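Local coordinates for RagA protein (Porphyromonas gingivalis, PDB 6SLN) that probably imports peptides across the bacterial outer membrane as a TonB-dependent transporter, with a plug domain seated inside a beta-barrel, at residues G153-P158 with N641-N646; V497-T502 with Y525-G530; A565-L570 with S595-S600. One frame throughout, in Å; residues are numbered along the deposited sequence.

Contact 1. Residues G153-P158 with N641-N646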
loop_
_atom_site.group_PDB
_atom_site.type_symbol
_atom_site.label_atom_id
_atom_site.label_comp_id
_atom_site.label_asym_id
_atom_site.label_seq_id
_atom_site.Cartn_x
_atom_site.Cartn_y
_atom_site.Cartn_z
ATOM N N GLY A 153 11.246 32.626 4.055
ATOM C CA GLY A 153 11.316 31.233 3.639
ATOM C C GLY A 153 10.854 30.258 4.705
ATOM O O GLY A 153 9.796 29.630 4.577
ATOM N N ALA A 154 11.650 30.122 5.758
ATOM C CA ALA A 154 11.270 29.307 6.901
ATOM C C ALA A 154 9.881 29.700 7.386
ATOM O O ALA A 154 9.507 30.876 7.374
ATOM C CB ALA A 154 12.297 29.471 8.028
ATOM N N SER A 155 9.103 28.698 7.780
ATOM C CA SER A 155 7.776 28.949 8.313
ATOM C C SER A 155 7.816 29.934 9.474
ATOM O O SER A 155 8.791 30.004 10.231
ATOM C CB SER A 155 7.147 27.653 8.788
ATOM O OG SER A 155 6.247 27.934 9.839
ATOM N N SER A 156 6.726 30.696 9.610
ATOM C CA SER A 156 6.510 31.607 10.730
ATOM C C SER A 156 5.528 31.045 11.741
ATOM O O SER A 156 5.135 31.753 12.675
ATOM C CB SER A 156 6.028 32.978 10.238
ATOM O OG SER A 156 6.801 33.424 9.131
ATOM N N ALA A 157 5.125 29.794 11.572
ATOM C CA ALA A 157 4.225 29.169 12.523
ATOM C C ALA A 157 4.861 29.130 13.906
ATOM O O ALA A 157 6.013 28.704 14.038
ATOM C CB ALA A 157 3.896 27.752 12.069
ATOM N N PRO A 158 4.155 29.535 14.957
ATOM C CA PRO A 158 4.666 29.285 16.301
ATOM C C PRO A 158 4.812 27.790 16.522
ATOM O O PRO A 158 4.171 26.967 15.868
ATOM C CB PRO A 158 3.589 29.870 17.225
ATOM C CG PRO A 158 2.526 30.391 16.360
ATOM C CD PRO A 158 2.724 29.869 14.978
ATOM N N ASN A 641 15.357 29.423 14.262
ATOM C CA ASN A 641 14.259 28.994 13.422
ATOM C C ASN A 641 14.826 28.010 12.416
ATOM O O ASN A 641 15.854 28.287 11.788
ATOM C CB ASN A 641 13.582 30.178 12.709
ATOM C CG ASN A 641 12.349 29.738 11.893
ATOM O OD1 ASN A 641 11.924 28.586 11.965
ATOM N ND2 ASN A 641 11.798 30.642 11.115
ATOM N N SER A 642 14.164 26.857 12.276
ATOM C CA SER A 642 14.648 25.825 11.367
ATOM C C SER A 642 13.497 25.109 10.679
ATOM O O SER A 642 13.699 24.023 10.111
ATOM C CB SER A 642 15.496 24.798 12.093
ATOM O OG SER A 642 14.865 24.445 13.306
ATOM N N GLU A 643 12.299 25.684 10.725
ATOM C CA GLU A 643 11.145 25.081 10.076
ATOM C C GLU A 643 11.334 25.178 8.570
ATOM O O GLU A 643 10.781 26.044 7.894
ATOM C CB GLU A 643 9.851 25.752 10.509
ATOM C CG GLU A 643 9.189 25.094 11.679
ATOM C CD GLU A 643 9.354 23.598 11.697
ATOM O OE1 GLU A 643 9.067 22.946 10.659
ATOM O OE2 GLU A 643 9.774 23.083 12.764
ATOM N N ILE A 644 12.118 24.258 8.030
ATOM C CA ILE A 644 12.223 24.074 6.596
ATOM C C ILE A 644 12.100 22.584 6.295
ATOM O O ILE A 644 11.868 21.771 7.188
ATOM C CB ILE A 644 13.539 24.633 6.044
ATOM C CG1 ILE A 644 14.699 23.862 6.682
ATOM C CG2 ILE A 644 13.625 26.126 6.334
ATOM C CD1 ILE A 644 16.062 24.224 6.113
ATOM N N GLY A 645 12.264 22.236 5.023
ATOM C CA GLY A 645 12.284 20.843 4.627
ATOM C C GLY A 645 13.331 20.045 5.387
ATOM O O GLY A 645 14.161 20.573 6.127
ATOM N N ASN A 646 13.279 18.728 5.191
ATOM C CA ASN A 646 14.103 17.805 5.960
ATOM C C ASN A 646 15.476 17.544 5.351
ATOM O O ASN A 646 16.379 17.094 6.065
ATOM C CB ASN A 646 13.372 16.466 6.126
ATOM C CG ASN A 646 12.095 16.598 6.916
ATOM O OD1 ASN A 646 12.082 17.229 7.978
ATOM N ND2 ASN A 646 11.005 15.983 6.413
#

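Contact 2. Residues V497-T502 with Y525-G530. With LMT (dodecyl-beta-D-maltoside), chain H; 3PE (1,2-Distearoyl-sn-glycerophosphoethanolamine), chain G.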
loop_
_atom_site.group_PDB
_atom_site.type_symbol
_atom_site.label_atom_id
_atom_site.label_comp_id
_atom_site.label_asym_id
_atom_site.label_seq_id
_atom_site.Cartn_x
_atom_site.Cartn_y
_atom_site.Cartn_z
ATOM N N VAL A 497 5.133 8.960 13.428
ATOM C CA VAL A 497 5.573 8.712 14.790
ATOM C C VAL A 497 6.442 9.897 15.170
ATOM O O VAL A 497 7.490 10.134 14.555
ATOM C CB VAL A 497 6.317 7.374 14.931
ATOM C CG1 VAL A 497 6.700 7.154 16.359
ATOM C CG2 VAL A 497 5.437 6.224 14.436
ATOM N N SER A 498 5.986 10.676 16.138
ATOM C CA SER A 498 6.765 11.796 16.652
ATOM C C SER A 498 7.052 11.517 18.124
ATOM O O SER A 498 6.137 11.538 18.959
ATOM C CB SER A 498 6.043 13.123 16.428
ATOM O OG SER A 498 4.686 13.050 16.803
ATOM N N LYS A 499 8.311 11.187 18.422
ATOM C CA LYS A 499 8.753 10.899 19.779
ATOM C C LYS A 499 9.362 12.139 20.405
ATOM O O LYS A 499 9.903 13.009 19.717
ATOM C CB LYS A 499 9.782 9.769 19.819
ATOM C CG LYS A 499 9.343 8.469 19.200
ATOM C CD LYS A 499 10.520 7.530 19.065
ATOM C CE LYS A 499 10.450 6.752 17.760
ATOM N NZ LYS A 499 11.704 5.979 17.548
ATOM N N SER A 500 9.294 12.201 21.729
ATOM C CA SER A 500 9.788 13.387 22.403
ATOM C C SER A 500 10.140 13.062 23.846
ATOM O O SER A 500 9.321 12.488 24.576
ATOM C CB SER A 500 8.749 14.497 22.350
ATOM O OG SER A 500 8.890 15.419 23.425
ATOM N N PHE A 501 11.352 13.446 24.261
ATOM C CA PHE A 501 11.797 13.300 25.636
ATOM C C PHE A 501 12.354 14.626 26.128
ATOM O O PHE A 501 13.152 15.260 25.434
ATOM C CB PHE A 501 12.858 12.208 25.767
ATOM C CG PHE A 501 12.568 10.986 24.954
ATOM C CD1 PHE A 501 12.902 10.947 23.615
ATOM C CD2 PHE A 501 11.984 9.874 25.530
ATOM C CE1 PHE A 501 12.646 9.846 22.860
ATOM C CE2 PHE A 501 11.738 8.758 24.779
ATOM C CZ PHE A 501 12.065 8.748 23.435
ATOM N N THR A 502 11.941 15.029 27.332
ATOM C CA THR A 502 12.408 16.248 27.972
ATOM C C THR A 502 12.796 15.939 29.408
ATOM O O THR A 502 11.987 15.408 30.174
ATOM C CB THR A 502 11.346 17.348 27.953
ATOM O OG1 THR A 502 11.033 17.684 26.598
ATOM C CG2 THR A 502 11.873 18.596 28.678
ATOM N N TYR A 525 15.129 15.720 23.515
ATOM C CA TYR A 525 15.281 15.060 22.218
ATOM C C TYR A 525 13.902 14.819 21.600
ATOM O O TYR A 525 13.034 14.184 22.211
ATOM C CB TYR A 525 16.043 13.739 22.347
ATOM C CG TYR A 525 16.176 12.964 21.036
ATOM C CD1 TYR A 525 17.089 13.359 20.069
ATOM C CD2 TYR A 525 15.399 11.833 20.774
ATOM C CE1 TYR A 525 17.220 12.665 18.880
ATOM C CE2 TYR A 525 15.527 11.133 19.576
ATOM C CZ TYR A 525 16.449 11.552 18.638
ATOM O OH TYR A 525 16.601 10.872 17.442
ATOM N N ILE A 526 13.699 15.342 20.398
ATOM C CA ILE A 526 12.487 15.116 19.632
ATOM C C ILE A 526 12.914 14.547 18.290
ATOM O O ILE A 526 13.911 14.986 17.705
ATOM C CB ILE A 526 11.635 16.400 19.452
ATOM C CG1 ILE A 526 12.360 17.422 18.586
ATOM C CG2 ILE A 526 11.269 17.047 20.794
ATOM C CD1 ILE A 526 11.538 18.668 18.296
ATOM N N GLU A 527 12.186 13.537 17.826
ATOM C CA GLU A 527 12.457 12.924 16.538
ATOM C C GLU A 527 11.134 12.562 15.894
ATOM O O GLU A 527 10.126 12.379 16.580
ATOM C CB GLU A 527 13.358 11.689 16.661
ATOM C CG GLU A 527 12.639 10.391 16.940
ATOM C CD GLU A 527 13.583 9.205 16.864
ATOM O OE1 GLU A 527 14.812 9.418 16.722
ATOM O OE2 GLU A 527 13.095 8.057 16.939
ATOM N N TYR A 528 11.152 12.478 14.568
ATOM C CA TYR A 528 9.964 12.211 13.771
ATOM C C TYR A 528 10.340 11.269 12.642
ATOM O O TYR A 528 11.310 11.513 11.924
ATOM C CB TYR A 528 9.372 13.515 13.200
ATOM C CG TYR A 528 8.371 13.314 12.065
ATOM C CD1 TYR A 528 8.806 13.116 10.760
ATOM C CD2 TYR A 528 6.996 13.337 12.302
ATOM C CE1 TYR A 528 7.930 12.924 9.734
ATOM C CE2 TYR A 528 6.105 13.155 11.274
ATOM C CZ TYR A 528 6.576 12.947 9.985
ATOM O OH TYR A 528 5.706 12.756 8.931
ATOM N N GLU A 529 9.578 10.204 12.486
ATOM C CA GLU A 529 9.591 9.395 11.278
ATOM C C GLU A 529 8.191 9.448 10.699
ATOM O O GLU A 529 7.212 9.403 11.443
ATOM C CB GLU A 529 9.966 7.926 11.547
ATOM C CG GLU A 529 11.355 7.698 12.066
ATOM C CD GLU A 529 11.516 8.141 13.508
ATOM O OE1 GLU A 529 12.571 8.748 13.807
ATOM O OE2 GLU A 529 10.598 7.887 14.333
ATOM N N GLY A 530 8.093 9.536 9.388
ATOM C CA GLY A 530 6.796 9.509 8.735
ATOM C C GLY A 530 6.916 8.924 7.349
ATOM O O GLY A 530 7.931 9.108 6.662
HETATM C C1B LMT H . 18.654 7.069 15.266
HETATM C C2B LMT H . 17.544 6.785 14.170
HETATM C C3B LMT H . 18.107 6.120 12.890
HETATM C C4B LMT H . 19.357 6.912 12.457
HETATM C C5B LMT H . 20.343 6.625 13.600
HETATM C C6B LMT H . 21.800 6.882 13.189
HETATM O O1B LMT H . 18.682 6.093 16.279
HETATM O O2B LMT H . 16.527 6.031 14.715
HETATM O O3B LMT H . 17.164 5.981 11.901
HETATM O "O4'" LMT H . 19.848 6.493 11.239
HETATM O O5B LMT H . 19.959 7.336 14.768
HETATM O O6B LMT H . 22.589 5.769 13.462
HETATM C "C1'" LMT H . 17.240 5.141 19.904
HETATM C "C2'" LMT H . 16.575 6.417 19.344
HETATM C "C3'" LMT H . 16.931 6.412 17.847
HETATM C "C4'" LMT H . 18.451 6.533 17.611
HETATM C "C5'" LMT H . 19.250 5.609 18.611
HETATM C "C6'" LMT H . 20.696 6.055 18.831
HETATM O "O1'" LMT H . 16.833 4.734 21.179
HETATM O "O2'" LMT H . 15.196 6.384 19.433
HETATM O "O3'" LMT H . 16.241 7.394 17.171
HETATM O "O5'" LMT H . 18.658 5.368 19.903
HETATM O "O6'" LMT H . 20.962 7.183 18.038
HETATM C C1 LMT H . 16.063 5.582 22.048
HETATM C C2 LMT H . 15.121 4.673 22.821
HETATM C C3 LMT H . 14.007 5.338 23.593
HETATM C C4 LMT H . 13.667 4.538 24.849
HETATM C C5 LMT H . 13.457 5.447 26.035
HETATM C C6 LMT H . 12.283 5.082 26.915
HETATM C C7 LMT H . 11.993 6.248 27.838
HETATM C C8 LMT H . 10.892 5.958 28.838
HETATM C C9 LMT H . 10.611 7.173 29.705
HETATM C C10 LMT H . 9.578 6.919 30.787
HETATM C C11 LMT H . 9.151 8.233 31.411
HETATM C C12 LMT H . 8.346 8.077 32.664
HETATM C C1 3PE G . 20.101 10.534 20.795
HETATM C C2 3PE G . 19.551 10.528 22.205
HETATM C C3 3PE G . 19.984 11.820 22.922
HETATM O O31 3PE G . 19.594 11.799 24.269
HETATM O O32 3PE G . 21.688 12.210 24.960
HETATM C C31 3PE G . 20.607 11.821 25.244
HETATM C C32 3PE G . 20.327 11.322 26.674
HETATM C C33 3PE G . 20.168 12.445 27.703
HETATM C C34 3PE G . 20.125 11.861 29.119
HETATM C C35 3PE G . 18.706 11.826 29.702
HETATM C C36 3PE G . 18.748 12.173 31.193
HETATM C C37 3PE G . 17.601 11.510 31.964
HETATM C C38 3PE G . 17.681 11.924 33.438
HETATM C C39 3PE G . 16.437 11.444 34.176
HETATM C C3A 3PE G . 16.284 12.184 35.502
HETATM C C3B 3PE G . 14.807 12.222 35.907
HETATM O O21 3PE G . 18.159 10.397 22.033
HETATM O O22 3PE G . 17.399 8.418 22.761
HETATM C C21 3PE G . 17.507 9.573 22.970
HETATM C C22 3PE G . 16.910 10.145 24.259
HETATM C C23 3PE G . 16.239 9.059 25.105
HETATM C C24 3PE G . 16.557 9.355 26.575
HETATM C C25 3PE G . 15.303 9.465 27.447
HETATM C C26 3PE G . 15.673 9.214 28.918
HETATM C C27 3PE G . 14.400 9.034 29.749
HETATM C C28 3PE G . 14.718 8.790 31.228
HETATM C C29 3PE G . 13.431 8.724 32.066
HETATM C C2A 3PE G . 13.533 7.698 33.203
HETATM C C2B 3PE G . 12.915 8.175 34.535
HETATM C C2C 3PE G . 12.175 7.008 35.223
HETATM C C2D 3PE G . 11.598 7.349 36.613
#

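Contact 3. Residues A565-L570 with S595-S600. With LMT (dodecyl-beta-D-maltoside), chain Q.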
loop_
_atom_site.group_PDB
_atom_site.type_symbol
_atom_site.label_atom_id
_atom_site.label_comp_id
_atom_site.label_asym_id
_atom_site.label_seq_id
_atom_site.Cartn_x
_atom_site.Cartn_y
_atom_site.Cartn_z
ATOM N N ALA A 565 9.821 10.523 5.315
ATOM C CA ALA A 565 10.367 11.751 5.864
ATOM C C ALA A 565 10.847 11.496 7.285
ATOM O O ALA A 565 10.170 10.808 8.055
ATOM C CB ALA A 565 9.309 12.877 5.870
ATOM N N GLU A 566 11.998 12.068 7.646
ATOM C CA GLU A 566 12.359 12.086 9.054
ATOM C C GLU A 566 13.186 13.314 9.389
ATOM O O GLU A 566 13.829 13.928 8.528
ATOM C CB GLU A 566 13.119 10.841 9.487
ATOM C CG GLU A 566 13.995 10.269 8.438
ATOM C CD GLU A 566 14.259 8.815 8.685
ATOM O OE1 GLU A 566 15.118 8.233 7.993
ATOM O OE2 GLU A 566 13.615 8.267 9.594
ATOM N N TYR A 567 13.128 13.671 10.661
ATOM C CA TYR A 567 13.951 14.730 11.202
ATOM C C TYR A 567 14.134 14.438 12.679
ATOM O O TYR A 567 13.427 13.610 13.262
ATOM C CB TYR A 567 13.337 16.122 10.958
ATOM C CG TYR A 567 12.038 16.433 11.687
ATOM C CD1 TYR A 567 12.022 16.742 13.045
ATOM C CD2 TYR A 567 10.822 16.451 11.005
ATOM C CE1 TYR A 567 10.813 17.043 13.708
ATOM C CE2 TYR A 567 9.615 16.747 11.661
ATOM C CZ TYR A 567 9.623 17.038 13.002
ATOM O OH TYR A 567 8.451 17.333 13.637
ATOM N N ALA A 568 15.101 15.127 13.275
ATOM C CA ALA A 568 15.293 15.046 14.711
ATOM C C ALA A 568 15.927 16.340 15.198
ATOM O O ALA A 568 16.497 17.119 14.422
ATOM C CB ALA A 568 16.142 13.827 15.096
ATOM N N TYR A 569 15.791 16.566 16.499
ATOM C CA TYR A 569 16.407 17.695 17.170
ATOM C C TYR A 569 17.013 17.191 18.467
ATOM O O TYR A 569 16.473 16.277 19.102
ATOM C CB TYR A 569 15.396 18.801 17.488
ATOM C CG TYR A 569 14.951 19.644 16.320
ATOM C CD1 TYR A 569 15.707 20.731 15.894
ATOM C CD2 TYR A 569 13.748 19.377 15.663
ATOM C CE1 TYR A 569 15.283 21.519 14.834
ATOM C CE2 TYR A 569 13.321 20.153 14.594
ATOM C CZ TYR A 569 14.092 21.221 14.184
ATOM O OH TYR A 569 13.673 22.002 13.127
ATOM N N LEU A 570 18.142 17.791 18.853
ATOM C CA LEU A 570 18.772 17.549 20.146
ATOM C C LEU A 570 19.037 18.889 20.804
ATOM O O LEU A 570 19.570 19.801 20.162
ATOM C CB LEU A 570 20.085 16.769 20.022
ATOM C CG LEU A 570 20.736 16.462 21.382
ATOM C CD1 LEU A 570 19.872 15.510 22.250
ATOM C CD2 LEU A 570 22.129 15.905 21.180
ATOM N N SER A 595 20.117 20.149 14.704
ATOM C CA SER A 595 18.982 19.680 13.920
ATOM C C SER A 595 19.442 18.820 12.757
ATOM O O SER A 595 20.397 19.168 12.056
ATOM C CB SER A 595 18.150 20.840 13.365
ATOM O OG SER A 595 17.348 20.419 12.268
ATOM N N SER A 596 18.729 17.709 12.541
ATOM C CA SER A 596 18.956 16.852 11.381
ATOM C C SER A 596 18.883 17.611 10.062
ATOM O O SER A 596 19.428 17.137 9.054
ATOM C CB SER A 596 17.916 15.732 11.370
ATOM O OG SER A 596 16.609 16.237 11.615
ATOM N N ARG A 597 18.200 18.764 10.049
ATOM C CA ARG A 597 17.905 19.529 8.845
ATOM C C ARG A 597 19.119 20.288 8.314
ATOM O O ARG A 597 19.040 20.883 7.234
ATOM C CB ARG A 597 16.740 20.487 9.142
ATOM C CG ARG A 597 15.450 19.755 9.623
ATOM C CD ARG A 597 14.189 20.609 9.425
ATOM N NE ARG A 597 12.932 19.872 9.276
ATOM C CZ ARG A 597 11.834 20.092 10.003
ATOM N NH1 ARG A 597 11.829 21.011 10.957
ATOM N NH2 ARG A 597 10.731 19.394 9.774
ATOM N N PHE A 598 20.229 20.283 9.041
ATOM C CA PHE A 598 21.500 20.825 8.577
ATOM C C PHE A 598 22.577 19.750 8.673
ATOM O O PHE A 598 22.483 18.840 9.499
ATOM C CB PHE A 598 21.887 22.061 9.396
ATOM C CG PHE A 598 20.728 22.997 9.637
ATOM C CD1 PHE A 598 20.069 23.589 8.570
ATOM C CD2 PHE A 598 20.284 23.266 10.920
ATOM C CE1 PHE A 598 19.004 24.435 8.780
ATOM C CE2 PHE A 598 19.217 24.118 11.131
ATOM C CZ PHE A 598 18.579 24.700 10.059
ATOM N N GLY A 599 23.597 19.846 7.816
ATOM C CA GLY A 599 24.697 18.890 7.848
ATOM C C GLY A 599 25.535 18.947 9.129
ATOM O O GLY A 599 25.457 19.883 9.925
ATOM N N SER A 600 26.385 17.921 9.294
ATOM C CA SER A 600 27.161 17.728 10.526
ATOM C C SER A 600 27.886 18.997 10.964
ATOM O O SER A 600 27.779 19.428 12.119
ATOM C CB SER A 600 28.181 16.600 10.338
ATOM O OG SER A 600 27.674 15.557 9.523
HETATM C C1B LMT Q . 28.219 14.963 16.125
HETATM C C2B LMT Q . 27.520 15.114 14.778
HETATM C C3B LMT Q . 27.413 13.754 14.086
HETATM C C4B LMT Q . 28.788 13.061 13.973
HETATM C C5B LMT Q . 29.451 13.026 15.359
HETATM C C6B LMT Q . 30.899 12.528 15.206
HETATM O O1B LMT Q . 27.325 14.342 16.969
HETATM O O2B LMT Q . 26.265 15.604 15.052
HETATM O O3B LMT Q . 26.796 13.873 12.868
HETATM O "O4'" LMT Q . 28.632 11.765 13.515
HETATM O O5B LMT Q . 29.439 14.273 16.035
HETATM O O6B LMT Q . 30.966 11.140 15.124
HETATM C "C1'" LMT Q . 26.128 14.428 20.929
HETATM C "C2'" LMT Q . 26.554 15.789 20.348
HETATM C "C3'" LMT Q . 26.568 15.736 18.796
HETATM C "C4'" LMT Q . 27.459 14.569 18.344
HETATM C "C5'" LMT Q . 26.822 13.343 18.998
HETATM C "C6'" LMT Q . 27.373 12.061 18.452
HETATM O "O1'" LMT Q . 26.349 14.455 22.272
HETATM O "O2'" LMT Q . 25.670 16.746 20.786
HETATM O "O3'" LMT Q . 27.016 16.909 18.283
HETATM O "O5'" LMT Q . 26.956 13.399 20.394
HETATM O "O6'" LMT Q . 26.549 11.090 18.904
HETATM C C1 LMT Q . 25.622 13.526 23.042
HETATM C C2 LMT Q . 25.410 14.237 24.348
HETATM C C3 LMT Q . 25.731 13.469 25.590
HETATM C C4 LMT Q . 24.450 13.334 26.368
HETATM C C5 LMT Q . 24.702 13.381 27.833
HETATM C C6 LMT Q . 23.728 14.271 28.525
HETATM C C7 LMT Q . 23.459 13.738 29.904
HETATM C C8 LMT Q . 22.511 14.659 30.612
HETATM C C9 LMT Q . 21.834 14.074 31.821
HETATM C C10 LMT Q . 22.835 13.206 32.548
HETATM O O HOH W 1 15.936 16.046 8.900
#

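Contact 1. Residues G153-P158 with N641-N646
Ser155, in a loop of the plug domain, is held by both its amide and its carbonyl to the end of barrel strand 627-641 and the loop that follows it. Of the two hydrogen bonds across the contact, the first runs from Ser155 N to Glu643 O over 3.1 Å, with the donor in the carbonyl plane. The second comes from a side chain: Asn641 ND2 reaches Ser155 O at 3.2 Å, tilted 21° from the plane of that carbonyl. With CG anti to the backbone N (chi1 -176°), the amide of Asn641 extends toward the plug. Its OD1 turns back to accept from Glu643 N at 3.2 Å, which makes an Asx turn. On the plug side Ser155 OG accepts from Ala157 N, an ST turn, so each loop is braced by a side-chain bond of its own. Both bonded groups have further partners, since Ser155 O also receives Asn201 ND2 and Asn641 ND2 also donates to Glu678. Weaker support comes from a CA-H...O contact between Ala154 CA and Glu643 O at 3.4 Å. The apolar contacts are small: Ala154 CB rests on Ile644 CG2 at 4.0 Å, and Ser155 CB lies against Glu643 CB at 3.7 Å. Beyond CB the Glu643 chain bends away from this loop to a salt bridge with Arg198 of the plug. The chemistry is thus that of a polar plug-to-barrel contact, joined by main-chain and amide bonds with little hydrophobic surface, consistent with a plug that must rearrange during TonB-dependent transport.

Contact 2. Residues V497-T502 with Y525-G530
Lys499 NZ is drawn to two carboxylates of the adjacent strand. The main salt bridge is to Glu527 OE2 at 2.6 Å, which NZ meets nearly along the C-O axis; Glu529 OE2 adds a long ion pair at 3.9 Å. Lys499 and Glu527 are a hydrogen-bonded antiparallel pair, and their side chains run side by side in the same direction. Glu527 CG sits between the backbone N and the carbonyl carbon (chi1 87°), and the extended chain beyond it carries the carboxylate alongside the lysine. Its other oxygen, OE1, lies very close to Tyr525 OH, too close for the length to be trusted, and the maltoside of a bound detergent is also near. Lys499 would probably stabilise negative charge on Glu527 OE2. Farther along the same face, Phe501 and Tyr525 form the next hydrogen-bonded pair. Phe501 CD1 comes to the edge of the Tyr525 ring, in its plane, 3.9 Å from CD2. The bound phospholipid lies over both rings: its C23 stands above the centre of Phe501, and its ester oxygen O21 over one face of Tyr525, toward the rim. On the reverse face the non-hydrogen-bonded pairs are Ser498 with Tyr528 and Ser500 with Ile526, where Ile526 CG2 touches Ser500 OG at 3.9 Å. Backbone bonds such as Val497 N to Glu529 O, 2.9 Å, join the two segments, whose axes run antiparallel at 177°. The pair belongs to the hairpin of strands 487-510 and 515-540 in the barrel wall, flanked by strands 456-475 and 561-580, with plug strand 165-166 against Ser500 and Ile526.

Contact 3. Residues A565-L570 with S595-S600
Arg597 reaches across segment 565-570 of strand 561-580 and touches two of its tyrosines. From CB, the CG atom lies anti to the carbonyl carbon (chi1 -58°), and the chain then runs extended to NE. CD passes the hydroxyl of Tyr569 at 4.0 Å from OH. NE is near Tyr567 CB, though its hydrogen bond goes to Asn646 OD1. CZ lies over one face of the Tyr567 ring, 4.2 Å from the ring centroid, a cation-pi contact displaced toward the rim with the two planes 40° apart. NH2 overlies the CD2-CE2 side of that ring, whereas NH1 turns to Tyr569 OH at 3.0 Å in a weak hydrogen bond. Here the guanidinium stands almost upright to the ring, at 82°, and the stronger partner of this hydroxyl is Ser642 OG. Next to it Ser595 CB packs on Tyr569 CE1 at 3.3 Å, in a non-hydrogen-bonded antiparallel pair. Ser596 N donates to Ala568 O at 3.0 Å, and its OG appears to accept from Ala568 N, at a separation too short to be taken literally. That OG also accepts a hydrogen bond from a water, which donates a second one to Glu566 O at 3.0 Å. A type I turn from Ser595 to Phe598, with Ser595 OG accepting from Arg597 N in an ST turn, sets these groups in place. The turn begins at the last residue of strand 584-595, which pairs with strand 561-580 in the barrel; strand 515-540 lies along the far edge of the latter, and strand 604-614 continues the wall after the loop.

Contacts 2 and 3 are neighbours in the barrel wall, their centres about 11 Å apart, and strands 515-540 and 561-580 join them through backbone bonds, as from Tyr569 N to Ile526 O. Contact 1 ties the plug to the barrel, with its centre about 13 Å from contact 3 and about 17 Å from contact 2. Contact 1 closes a long loop of chain that holds both others, contact 2 coming before contact 3. Loop 641-646 touches contact 3 directly, while contact 2 remains about 5 Å from contact 1 at nearest atoms. Together they lead from the lipid-facing wall, through a loop beside it, to the plug that blocks the transport channel.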